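Local coordinates for pyridoxal phosphate homeostasis protein (Bifidobacterium adolescentis ATCC 15703, PDB 3CPG), which probably binds pyridoxal 5'-phosphate and takes part in keeping the level of this cofactor in balance, at residues L90-G102 with A110-Q122. Residues are numbered along the deposited sequence; the frame is centred on the assembly and turned at random.
Sequences LARRCAERGFSLG and AAAEHIPFHLIGQ
S100 grips strand 113-119 through both of its backbone polar atoms: its N donates to E113 O at 3.0 Å, and its O accepts from I115 N at 2.8 Å. G102 N continues the parallel pairing with a nearly straight bond to I115 O (170° at the hydrogen). Strand 99-101 thus branches off the parallel barrel of the alanine-racemase-type TIM fold: it pairs with the first part of strand 113-119, whose later residues bond to strand 75-77. A side-chain bond follows at the C-terminal end of strand 99-101: H114, with CG anti to the backbone N (chi1 179°), swings its imidazole across the strands, and NE2 donates in the ring plane to G102 O at 3.0 Å. Water bridges S100 OG to A112 O, and a second water joins G98 O to E113 N, whose direct separation is 3.8 Å.

On the face away from S100 and H114, F99, I115 and L101 pack against helix 80-96, which closes in a Schellman motif with G98 at positive phi. C94 SG meets I115 CD1, while L101 CG and L90 CD1 both approach the F117 ring obliquely. I115 extends CD1 over one face of the F99 ring, a CH-pi contact 3.9 Å from its centroid; R97 O lies over the opposite face.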
# COMPACT_ATOMS: atom_id res chain seq x y z
N LEU A 90 -17.65 -0.92 3.99
CA LEU A 90 -16.45 -1.43 4.63
C LEU A 90 -16.24 -0.81 6.00
O LEU A 90 -15.91 -1.50 6.96
CB LEU A 90 -15.22 -1.17 3.75
CG LEU A 90 -15.09 -2.10 2.54
CD1 LEU A 90 -13.97 -1.60 1.62
CD2 LEU A 90 -14.80 -3.53 3.03
N ALA A 91 -16.43 0.50 6.10
CA ALA A 91 -16.24 1.17 7.38
C ALA A 91 -17.22 0.62 8.41
O ALA A 91 -16.84 0.35 9.55
CB ALA A 91 -16.42 2.68 7.22
N ARG A 92 -18.48 0.44 8.00
CA ARG A 92 -19.48 -0.07 8.93
C ARG A 92 -19.13 -1.47 9.40
O ARG A 92 -19.15 -1.74 10.60
CB ARG A 92 -20.87 -0.09 8.28
CG ARG A 92 -22.00 -0.28 9.30
CD ARG A 92 -23.31 -0.74 8.67
NE ARG A 92 -23.32 -2.17 8.38
CZ ARG A 92 -23.14 -2.69 7.17
NH1 ARG A 92 -22.95 -1.91 6.12
NH2 ARG A 92 -23.16 -4.01 7.01
N ARG A 93 -18.83 -2.36 8.45
CA ARG A 93 -18.47 -3.74 8.77
C ARG A 93 -17.24 -3.81 9.67
O ARG A 93 -17.19 -4.61 10.60
CB ARG A 93 -18.22 -4.53 7.48
CG ARG A 93 -19.49 -4.82 6.66
CD ARG A 93 -20.36 -5.88 7.32
NE ARG A 93 -19.74 -7.21 7.31
CZ ARG A 93 -19.76 -8.04 6.27
NH1 ARG A 93 -20.37 -7.69 5.15
NH2 ARG A 93 -19.16 -9.22 6.35
N CYS A 94 -16.24 -2.99 9.38
CA CYS A 94 -15.03 -2.99 10.21
C CYS A 94 -15.33 -2.49 11.61
O CYS A 94 -14.80 -3.02 12.58
CB CYS A 94 -13.93 -2.15 9.57
SG CYS A 94 -13.11 -2.98 8.20
N ALA A 95 -16.19 -1.48 11.72
CA ALA A 95 -16.55 -0.92 13.02
C ALA A 95 -17.22 -1.99 13.88
O ALA A 95 -16.93 -2.12 15.07
CB ALA A 95 -17.48 0.27 12.84
N GLU A 96 -18.13 -2.74 13.28
CA GLU A 96 -18.84 -3.80 14.00
C GLU A 96 -17.85 -4.85 14.50
O GLU A 96 -18.05 -5.46 15.55
CB GLU A 96 -19.88 -4.43 13.08
CG GLU A 96 -21.06 -3.51 12.82
CD GLU A 96 -21.87 -3.92 11.61
OE1 GLU A 96 -21.80 -5.10 11.20
OE2 GLU A 96 -22.58 -3.05 11.06
N ARG A 97 -16.78 -5.05 13.74
CA ARG A 97 -15.75 -6.02 14.09
C ARG A 97 -14.71 -5.42 15.04
O ARG A 97 -13.70 -6.06 15.34
CB ARG A 97 -15.04 -6.54 12.84
CG ARG A 97 -15.85 -7.51 12.01
CD ARG A 97 -16.07 -8.82 12.75
NE ARG A 97 -16.41 -9.91 11.84
CZ ARG A 97 -17.42 -10.76 12.02
NH1 ARG A 97 -18.20 -10.65 13.09
NH2 ARG A 97 -17.64 -11.71 11.13
N GLY A 98 -14.95 -4.19 15.49
CA GLY A 98 -14.04 -3.55 16.43
C GLY A 98 -12.81 -2.89 15.82
O GLY A 98 -11.80 -2.70 16.51
N PHE A 99 -12.89 -2.54 14.54
CA PHE A 99 -11.77 -1.90 13.85
C PHE A 99 -12.15 -0.55 13.28
O PHE A 99 -13.30 -0.33 12.89
CB PHE A 99 -11.31 -2.74 12.65
CG PHE A 99 -10.86 -4.13 12.99
CD1 PHE A 99 -9.73 -4.34 13.76
CD2 PHE A 99 -11.57 -5.23 12.52
CE1 PHE A 99 -9.30 -5.63 14.05
CE2 PHE A 99 -11.15 -6.53 12.81
CZ PHE A 99 -10.01 -6.73 13.57
N SER A 100 -11.18 0.36 13.23
CA SER A 100 -11.41 1.66 12.62
C SER A 100 -10.80 1.44 11.23
O SER A 100 -9.85 0.67 11.10
CB SER A 100 -10.69 2.78 13.37
OG SER A 100 -9.29 2.58 13.44
N LEU A 101 -11.36 2.07 10.20
CA LEU A 101 -10.85 1.87 8.84
C LEU A 101 -10.53 3.19 8.16
O LEU A 101 -11.38 4.06 8.05
CB LEU A 101 -11.89 1.13 8.01
CG LEU A 101 -11.58 0.92 6.52
CD1 LEU A 101 -10.44 -0.08 6.36
CD2 LEU A 101 -12.83 0.41 5.80
N GLY A 102 -9.30 3.31 7.67
CA GLY A 102 -8.89 4.53 6.99
C GLY A 102 -9.23 5.75 7.83
O GLY A 102 -9.02 5.75 9.04
N ALA A 110 -12.09 3.81 21.50
CA ALA A 110 -10.87 4.53 21.15
C ALA A 110 -9.67 3.59 21.09
O ALA A 110 -8.65 3.91 20.49
CB ALA A 110 -10.61 5.64 22.15
N ALA A 111 -9.79 2.43 21.73
CA ALA A 111 -8.71 1.45 21.76
C ALA A 111 -8.85 0.46 20.60
O ALA A 111 -8.15 -0.55 20.54
CB ALA A 111 -8.71 0.70 23.09
N ALA A 112 -9.77 0.75 19.68
CA ALA A 112 -9.98 -0.13 18.54
C ALA A 112 -8.75 -0.15 17.64
O ALA A 112 -8.15 0.89 17.38
CB ALA A 112 -11.19 0.33 17.74
N GLU A 113 -8.36 -1.34 17.18
CA GLU A 113 -7.21 -1.45 16.30
C GLU A 113 -7.56 -0.75 15.00
O GLU A 113 -8.71 -0.81 14.55
CB GLU A 113 -6.88 -2.91 16.00
CG GLU A 113 -5.65 -3.07 15.11
CD GLU A 113 -5.26 -4.52 14.89
OE1 GLU A 113 -5.80 -5.40 15.59
OE2 GLU A 113 -4.40 -4.77 14.03
N HIS A 114 -6.59 -0.08 14.40
CA HIS A 114 -6.82 0.64 13.16
C HIS A 114 -6.36 -0.16 11.95
O HIS A 114 -5.27 -0.74 11.95
CB HIS A 114 -6.10 2.00 13.20
CG HIS A 114 -6.27 2.81 11.96
ND1 HIS A 114 -5.25 3.00 11.05
CD2 HIS A 114 -7.34 3.48 11.47
CE1 HIS A 114 -5.69 3.75 10.05
NE2 HIS A 114 -6.95 4.05 10.28
N ILE A 115 -7.21 -0.20 10.93
CA ILE A 115 -6.89 -0.90 9.68
C ILE A 115 -6.65 0.16 8.60
O ILE A 115 -7.57 0.86 8.19
CB ILE A 115 -8.05 -1.82 9.23
CG1 ILE A 115 -8.18 -2.99 10.21
CG2 ILE A 115 -7.79 -2.36 7.83
CD1 ILE A 115 -9.29 -3.97 9.86
N PRO A 116 -5.40 0.30 8.15
CA PRO A 116 -5.13 1.30 7.11
C PRO A 116 -5.88 0.99 5.81
O PRO A 116 -6.03 -0.17 5.44
CB PRO A 116 -3.61 1.22 6.94
CG PRO A 116 -3.15 0.85 8.32
CD PRO A 116 -4.15 -0.23 8.71
N PHE A 117 -6.34 2.04 5.14
CA PHE A 117 -7.06 1.88 3.88
C PHE A 117 -6.25 2.72 2.90
O PHE A 117 -6.31 3.95 2.92
CB PHE A 117 -8.49 2.44 4.02
CG PHE A 117 -9.42 2.09 2.88
CD1 PHE A 117 -10.80 2.19 3.05
CD2 PHE A 117 -8.93 1.71 1.63
CE1 PHE A 117 -11.68 1.91 2.00
CE2 PHE A 117 -9.80 1.43 0.58
CZ PHE A 117 -11.18 1.53 0.76
N HIS A 118 -5.45 2.05 2.07
CA HIS A 118 -4.61 2.74 1.10
C HIS A 118 -5.12 2.71 -0.32
O HIS A 118 -5.95 1.88 -0.68
CB HIS A 118 -3.20 2.12 1.06
CG HIS A 118 -2.44 2.24 2.35
ND1 HIS A 118 -1.08 2.03 2.42
CD2 HIS A 118 -2.85 2.52 3.61
CE1 HIS A 118 -0.68 2.17 3.67
NE2 HIS A 118 -1.73 2.47 4.41
N LEU A 119 -4.63 3.65 -1.12
CA LEU A 119 -4.94 3.68 -2.54
C LEU A 119 -3.59 3.25 -3.09
O LEU A 119 -2.57 3.87 -2.79
CB LEU A 119 -5.26 5.09 -3.05
CG LEU A 119 -5.53 5.06 -4.56
CD1 LEU A 119 -6.86 4.37 -4.82
CD2 LEU A 119 -5.55 6.47 -5.14
N ILE A 120 -3.57 2.17 -3.86
CA ILE A 120 -2.32 1.67 -4.41
C ILE A 120 -2.26 1.75 -5.93
O ILE A 120 -1.25 1.40 -6.53
CB ILE A 120 -2.05 0.23 -3.94
CG1 ILE A 120 -3.14 -0.71 -4.46
CG2 ILE A 120 -2.03 0.18 -2.41
CD1 ILE A 120 -2.94 -2.17 -4.08
N GLY A 121 -3.35 2.20 -6.54
CA GLY A 121 -3.40 2.35 -7.98
C GLY A 121 -3.12 3.80 -8.34
O GLY A 121 -3.14 4.66 -7.46
N GLN A 122 -2.87 4.09 -9.61
CA GLN A 122 -2.58 5.46 -10.02
C GLN A 122 -3.76 6.38 -9.73
O GLN A 122 -4.91 6.01 -9.95
CB GLN A 122 -2.22 5.50 -11.51
CG GLN A 122 -0.97 4.69 -11.90
CD GLN A 122 0.24 4.98 -11.02
OE1 GLN A 122 0.48 4.29 -10.03
NE2 GLN A 122 1.00 6.00 -11.37
O HOH W 1 -9.70 -3.96 17.90
O HOH W 2 -8.90 3.15 16.06